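Mosquitocidal toxin (PDB 2VSE) kills mosquito larvae, probably by ADP-ribosylating target proteins with an enzymatic domain that is carried alongside ricin-B-like lectin domains. Local coordinates at residues K595-Y600 and K608-Q613; G560-M565 and L690-S695. All blocks are in the same frame, centred on the assembly; numbering follows the deposited sequence.

Overall arrangement
Both contacts belong to one beta-trefoil of the ricin-B-like region and to the same six-stranded antiparallel sheet, with centres about 10 Å apart. Along the chain, strand 560-566 comes first, then 596-601 and 606-611, and 688-692 last. Contact 1 is thus a local hairpin, whereas contact 2 joins segments whose nearest ends are 125 residues apart and brings the two ends of the trefoil together. Strand 560-566 is the shared neighbour: one edge pairs with 688-692, the other with 596-601, through bonds such as Y562 N to W596 O. Those backbone bonds make the sheet continuous across both contacts, and V598 packs on Y562 and K595 on L693 beside them.

Contact 1. Residues K595-Y600 and K608-Q613; sequences KWTVTY and KIRNLQ
W596 lays its indole across N611 in a beta hairpin of the ricin-B-type trefoil, formed by strands 596-601 and 606-611. The two residues are a non-hydrogen-bonded pair, and their flat groups stand almost perpendicular, ring and amide planes 87° apart. N611 ND2 sits over one face of the indole, near its rim, 3.4 Å from W596 CZ2. That amide is held from outside: ND2 donates to N593 O and OD1 accepts from H614 N, which fixes its rotation. W596 NE1 in turn reaches A574 O, so the buried indole has its polar atom satisfied.

With CG beside the backbone N (chi1 -52°), the W596 ring comes over N611, CE3 3.3 Å from N611 N. W596 CB meets I609 CG2 at 3.7 Å. V598 lies on this same buried face, its CG2 4.2 Å from I609 CG1; F564 of strand 560-566 touches V598 and I609.

The other face carries T597, T599, K608 and R610. K608 leads its amine away to a salt bridge with D635. Paired backbone bonds join T597 to R610 and T599 to K608. Past the W596-N611 pair, L612 N donates to K595 O at 2.9 Å, while the side chains of L612 and K595 run alongside each other. T597 OG1 adds a weak 3.5 Å bond to R610 O, which also accepts from T597 N at 2.8 Å.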
loop_
_atom_site.group_PDB
_atom_site.type_symbol
_atom_site.label_atom_id
_atom_site.label_comp_id
_atom_site.label_asym_id
_atom_site.label_seq_id
_atom_site.Cartn_x
_atom_site.Cartn_y
_atom_site.Cartn_z
ATOM N N LYS A 595 -15.472 5.317 28.049
ATOM C CA LYS A 595 -14.404 4.502 27.473
ATOM C C LYS A 595 -14.953 3.122 27.188
ATOM O O LYS A 595 -15.827 2.642 27.900
ATOM C CB LYS A 595 -13.214 4.378 28.432
ATOM C CG LYS A 595 -12.560 5.695 28.831
ATOM C CD LYS A 595 -11.507 5.468 29.898
ATOM C CE LYS A 595 -10.873 6.768 30.347
ATOM N NZ LYS A 595 -9.906 6.551 31.467
ATOM N N TRP A 596 -14.436 2.482 26.149
ATOM C CA TRP A 596 -14.949 1.201 25.712
ATOM C C TRP A 596 -13.800 0.306 25.299
ATOM O O TRP A 596 -12.867 0.755 24.622
ATOM C CB TRP A 596 -15.912 1.383 24.535
ATOM C CG TRP A 596 -16.984 2.382 24.811
ATOM C CD1 TRP A 596 -16.851 3.738 24.816
ATOM C CD2 TRP A 596 -18.358 2.111 25.130
ATOM N NE1 TRP A 596 -18.048 4.329 25.129
ATOM C CE2 TRP A 596 -18.993 3.357 25.327
ATOM C CE3 TRP A 596 -19.112 0.939 25.274
ATOM C CZ2 TRP A 596 -20.351 3.470 25.661
ATOM C CZ3 TRP A 596 -20.476 1.053 25.615
ATOM C CH2 TRP A 596 -21.072 2.311 25.797
ATOM N N THR A 597 -13.860 -0.960 25.715
ATOM C CA THR A 597 -12.945 -1.977 25.193
ATOM C C THR A 597 -13.495 -2.498 23.863
ATOM O O THR A 597 -14.640 -2.946 23.788
ATOM C CB THR A 597 -12.748 -3.165 26.160
ATOM O OG1 THR A 597 -13.992 -3.842 26.331
ATOM C CG2 THR A 597 -12.239 -2.711 27.510
ATOM N N VAL A 598 -12.680 -2.417 22.817
ATOM C CA VAL A 598 -13.074 -2.842 21.475
ATOM C C VAL A 598 -12.317 -4.137 21.145
ATOM O O VAL A 598 -11.085 -4.170 21.194
ATOM C CB VAL A 598 -12.779 -1.723 20.455
ATOM C CG1 VAL A 598 -13.048 -2.171 19.040
ATOM C CG2 VAL A 598 -13.603 -0.447 20.788
ATOM N N THR A 599 -13.052 -5.204 20.830
ATOM C CA THR A 599 -12.434 -6.521 20.643
ATOM C C THR A 599 -12.931 -7.248 19.393
ATOM O O THR A 599 -14.139 -7.404 19.185
ATOM C CB THR A 599 -12.618 -7.438 21.888
ATOM O OG1 THR A 599 -12.270 -6.720 23.078
ATOM C CG2 THR A 599 -11.736 -8.674 21.794
ATOM N N TYR A 600 -11.988 -7.700 18.573
ATOM C CA TYR A 600 -12.323 -8.397 17.346
ATOM C C TYR A 600 -12.762 -9.821 17.628
ATOM O O TYR A 600 -12.182 -10.502 18.471
ATOM C CB TYR A 600 -11.126 -8.425 16.400
ATOM C CG TYR A 600 -11.430 -8.979 15.026
ATOM C CD1 TYR A 600 -12.326 -8.330 14.169
ATOM C CD2 TYR A 600 -10.808 -10.137 14.572
ATOM C CE1 TYR A 600 -12.600 -8.832 12.900
ATOM C CE2 TYR A 600 -11.063 -10.643 13.301
ATOM C CZ TYR A 600 -11.959 -9.985 12.475
ATOM O OH TYR A 600 -12.217 -10.490 11.225
ATOM N N LYS A 608 -16.822 -6.317 19.188
ATOM C CA LYS A 608 -17.662 -6.038 20.340
ATOM C C LYS A 608 -17.116 -4.819 21.059
ATOM O O LYS A 608 -15.912 -4.712 21.301
ATOM C CB LYS A 608 -17.723 -7.234 21.290
ATOM C CG LYS A 608 -18.930 -7.202 22.217
ATOM C CD LYS A 608 -19.350 -8.589 22.664
ATOM C CE LYS A 608 -20.719 -8.538 23.308
ATOM N NZ LYS A 608 -21.100 -9.851 23.882
ATOM N N ILE A 609 -18.022 -3.902 21.383
ATOM C CA ILE A 609 -17.701 -2.637 22.029
ATOM C C ILE A 609 -18.344 -2.626 23.420
ATOM O O ILE A 609 -19.506 -2.240 23.592
ATOM C CB ILE A 609 -18.201 -1.464 21.175
ATOM C CG1 ILE A 609 -17.553 -1.537 19.781
ATOM C CG2 ILE A 609 -17.912 -0.131 21.868
ATOM C CD1 ILE A 609 -18.219 -0.690 18.722
ATOM N N ARG A 610 -17.579 -3.084 24.406
ATOM C CA ARG A 610 -18.061 -3.218 25.774
ATOM C C ARG A 610 -17.658 -1.996 26.582
ATOM O O ARG A 610 -16.544 -1.497 26.429
ATOM C CB ARG A 610 -17.493 -4.490 26.424
ATOM C CG ARG A 610 -17.750 -5.785 25.625
ATOM C CD ARG A 610 -17.178 -7.012 26.310
ATOM N NE ARG A 610 -17.935 -7.327 27.518
ATOM C CZ ARG A 610 -18.790 -8.340 27.647
ATOM N NH1 ARG A 610 -19.009 -9.191 26.649
ATOM N NH2 ARG A 610 -19.425 -8.502 28.796
ATOM N N ASN A 611 -18.564 -1.511 27.427
ATOM C CA ASN A 611 -18.289 -0.340 28.251
ATOM C C ASN A 611 -17.233 -0.650 29.293
ATOM O O ASN A 611 -17.210 -1.752 29.829
ATOM C CB ASN A 611 -19.554 0.144 28.943
ATOM C CG ASN A 611 -19.361 1.472 29.614
ATOM O OD1 ASN A 611 -19.111 1.537 30.810
ATOM N ND2 ASN A 611 -19.450 2.540 28.843
ATOM N N LEU A 612 -16.352 0.306 29.572
ATOM C CA LEU A 612 -15.265 0.042 30.512
ATOM C C LEU A 612 -15.757 0.061 31.958
ATOM O O LEU A 612 -15.352 -0.783 32.757
ATOM C CB LEU A 612 -14.074 0.990 30.302
ATOM C CG LEU A 612 -12.834 0.761 31.184
ATOM C CD1 LEU A 612 -12.134 -0.542 30.841
ATOM C CD2 LEU A 612 -11.867 1.918 31.078
ATOM N N GLN A 613 -16.629 1.016 32.291
ATOM C CA GLN A 613 -17.272 1.042 33.609
ATOM C C GLN A 613 -18.171 -0.177 33.792
ATOM O O GLN A 613 -18.039 -0.912 34.771
ATOM C CB GLN A 613 -18.080 2.330 33.804
ATOM C CG GLN A 613 -18.842 2.427 35.122
ATOM C CD GLN A 613 -18.008 2.963 36.258
ATOM O OE1 GLN A 613 -17.134 3.805 36.062
ATOM N NE2 GLN A 613 -18.282 2.489 37.465
#

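Contact 2. Residues G560-M565 and L690-S695; sequences GIYQFM and LRHLNS
Y562 overlaps the imidazole of H692 in an offset stack, the ring centroids 4.6 Å apart and the planes only 12° from parallel. H692 swings its ring out from the strand with CG anti to the backbone N (chi1 -173°), which sets one face against the phenol; the other is covered by the backbone of the H692-S695 type I turn. I561 O lies at the imidazole edge, 3.6 Å from H692 CD2, and also accepts L693 N. The tyrosine OH is bonded to Q558 O.

Here the first and last strands of the trefoil, 560-566 and 688-692, pair antiparallel. L690, two residues before H692, projects to the same face, its CD2 3.5 Å from F564 CD1.

On the opposite face of the sheet Q563 and R691, a hydrogen-bonded pair, run side by side. R691 NE gives a straight bond, 3.1 Å and 163°, to Q563 OE1, which lies in the guanidinium plane; R691 NH2 adds a weak one. M565 comes at about a right angle, putting SD over a guanidinium face 3.4 Å from R691 NH1. Q563 CG also rests on L693 CD1, at 3.6 Å.

Q563 NE2 donates to N588 OD1 and Q594 O, so both ends of the buried amide are used and its orientation is set. A neutral oxygen and a polarisable sulfur, rather than a carboxylate, thus meet the arginine, and its charge is probably not neutralised within this strand pair.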
loop_
_atom_site.group_PDB
_atom_site.type_symbol
_atom_site.label_atom_id
_atom_site.label_comp_id
_atom_site.label_asym_id
_atom_site.label_seq_id
_atom_site.Cartn_x
_atom_site.Cartn_y
_atom_site.Cartn_z
ATOM N N GLY A 560 -8.257 -2.748 21.957
ATOM C CA GLY A 560 -7.796 -1.799 22.945
ATOM C C GLY A 560 -8.943 -1.030 23.561
ATOM O O GLY A 560 -10.121 -1.342 23.326
ATOM N N ILE A 561 -8.590 -0.031 24.369
ATOM C CA ILE A 561 -9.572 0.835 24.997
ATOM C C ILE A 561 -9.660 2.131 24.205
ATOM O O ILE A 561 -8.638 2.752 23.884
ATOM C CB ILE A 561 -9.250 1.098 26.480
ATOM C CG1 ILE A 561 -9.126 -0.230 27.232
ATOM C CG2 ILE A 561 -10.317 1.994 27.108
ATOM C CD1 ILE A 561 -8.656 -0.096 28.663
ATOM N N TYR A 562 -10.890 2.522 23.893
ATOM C CA TYR A 562 -11.146 3.574 22.936
ATOM C C TYR A 562 -12.191 4.535 23.446
ATOM O O TYR A 562 -13.023 4.182 24.281
ATOM C CB TYR A 562 -11.686 2.967 21.640
ATOM C CG TYR A 562 -10.675 2.270 20.754
ATOM C CD1 TYR A 562 -10.025 2.970 19.742
ATOM C CD2 TYR A 562 -10.392 0.909 20.902
ATOM C CE1 TYR A 562 -9.116 2.346 18.910
ATOM C CE2 TYR A 562 -9.478 0.271 20.064
ATOM C CZ TYR A 562 -8.845 1.003 19.066
ATOM O OH TYR A 562 -7.920 0.422 18.211
ATOM N N GLN A 563 -12.139 5.755 22.925
ATOM C CA GLN A 563 -13.273 6.657 22.966
ATOM C C GLN A 563 -13.688 6.908 21.532
ATOM O O GLN A 563 -12.847 6.900 20.618
ATOM C CB GLN A 563 -12.888 7.958 23.634
ATOM C CG GLN A 563 -12.427 7.776 25.044
ATOM C CD GLN A 563 -12.348 9.090 25.780
ATOM O OE1 GLN A 563 -11.444 9.886 25.544
ATOM N NE2 GLN A 563 -13.301 9.333 26.666
ATOM N N PHE A 564 -14.980 7.119 21.333
ATOM C CA PHE A 564 -15.520 7.472 20.020
ATOM C C PHE A 564 -15.879 8.952 20.011
ATOM O O PHE A 564 -16.831 9.364 20.664
ATOM C CB PHE A 564 -16.752 6.623 19.708
ATOM C CG PHE A 564 -16.505 5.157 19.799
ATOM C CD1 PHE A 564 -16.263 4.408 18.649
ATOM C CD2 PHE A 564 -16.500 4.511 21.034
ATOM C CE1 PHE A 564 -16.031 3.043 18.728
ATOM C CE2 PHE A 564 -16.258 3.147 21.125
ATOM C CZ PHE A 564 -16.029 2.411 19.972
ATOM N N MET A 565 -15.105 9.741 19.282
ATOM C CA MET A 565 -15.332 11.184 19.173
ATOM C C MET A 565 -16.137 11.455 17.913
ATOM O O MET A 565 -15.821 10.881 16.868
ATOM C CB MET A 565 -13.990 11.905 19.064
ATOM C CG MET A 565 -13.041 11.699 20.231
ATOM S SD MET A 565 -11.491 12.523 19.846
ATOM C CE MET A 565 -10.689 11.263 18.853
ATOM N N LEU A 690 -11.421 7.884 16.360
ATOM C CA LEU A 690 -11.110 6.976 17.460
ATOM C C LEU A 690 -9.939 7.477 18.288
ATOM O O LEU A 690 -8.876 7.740 17.757
ATOM C CB LEU A 690 -10.802 5.557 16.935
ATOM C CG LEU A 690 -11.920 4.803 16.203
ATOM C CD1 LEU A 690 -11.437 3.470 15.638
ATOM C CD2 LEU A 690 -13.074 4.564 17.131
ATOM N N ARG A 691 -10.144 7.630 19.589
ATOM C CA ARG A 691 -9.022 7.842 20.496
ATOM C C ARG A 691 -8.714 6.509 21.108
ATOM O O ARG A 691 -9.506 5.942 21.874
ATOM C CB ARG A 691 -9.297 8.879 21.577
ATOM C CG ARG A 691 -8.164 9.011 22.593
ATOM C CD ARG A 691 -8.032 10.441 23.166
ATOM N NE ARG A 691 -9.328 11.005 23.530
ATOM C CZ ARG A 691 -9.822 12.163 23.094
ATOM N NH1 ARG A 691 -9.128 12.952 22.300
ATOM N NH2 ARG A 691 -11.018 12.545 23.496
ATOM N N HIS A 692 -7.557 6.004 20.728
ATOM C CA HIS A 692 -7.034 4.794 21.260
ATOM C C HIS A 692 -6.243 5.180 22.511
ATOM O O HIS A 692 -5.077 5.566 22.425
ATOM C CB HIS A 692 -6.150 4.130 20.203
ATOM C CG HIS A 692 -5.676 2.765 20.579
ATOM N ND1 HIS A 692 -4.630 2.143 19.935
ATOM C CD2 HIS A 692 -6.090 1.906 21.540
ATOM C CE1 HIS A 692 -4.425 0.956 20.475
ATOM N NE2 HIS A 692 -5.294 0.791 21.456
ATOM N N LEU A 693 -6.897 5.087 23.667
ATOM C CA LEU A 693 -6.310 5.525 24.947
ATOM C C LEU A 693 -5.139 4.646 25.308
ATOM O O LEU A 693 -4.147 5.084 25.881
ATOM C CB LEU A 693 -7.347 5.441 26.067
ATOM C CG LEU A 693 -8.532 6.386 25.929
ATOM C CD1 LEU A 693 -9.766 5.838 26.595
ATOM C CD2 LEU A 693 -8.172 7.746 26.486
ATOM N N ASN A 694 -5.282 3.395 24.922
ATOM C CA ASN A 694 -4.382 2.316 25.254
ATOM C C ASN A 694 -3.070 2.333 24.445
ATOM O O ASN A 694 -2.204 1.489 24.650
ATOM C CB ASN A 694 -5.145 1.008 24.966
ATOM C CG ASN A 694 -4.829 -0.073 25.949
ATOM O OD1 ASN A 694 -4.600 -1.223 25.573
ATOM N ND2 ASN A 694 -4.795 0.285 27.231
ATOM N N SER A 695 -2.920 3.286 23.527
ATOM C CA SER A 695 -1.896 3.167 22.475
ATOM C C SER A 695 -0.470 3.519 22.902
ATOM O O SER A 695 -0.181 3.704 24.086
ATOM C CB SER A 695 -2.294 4.000 21.249
ATOM O OG SER A 695 -1.988 5.375 21.433
#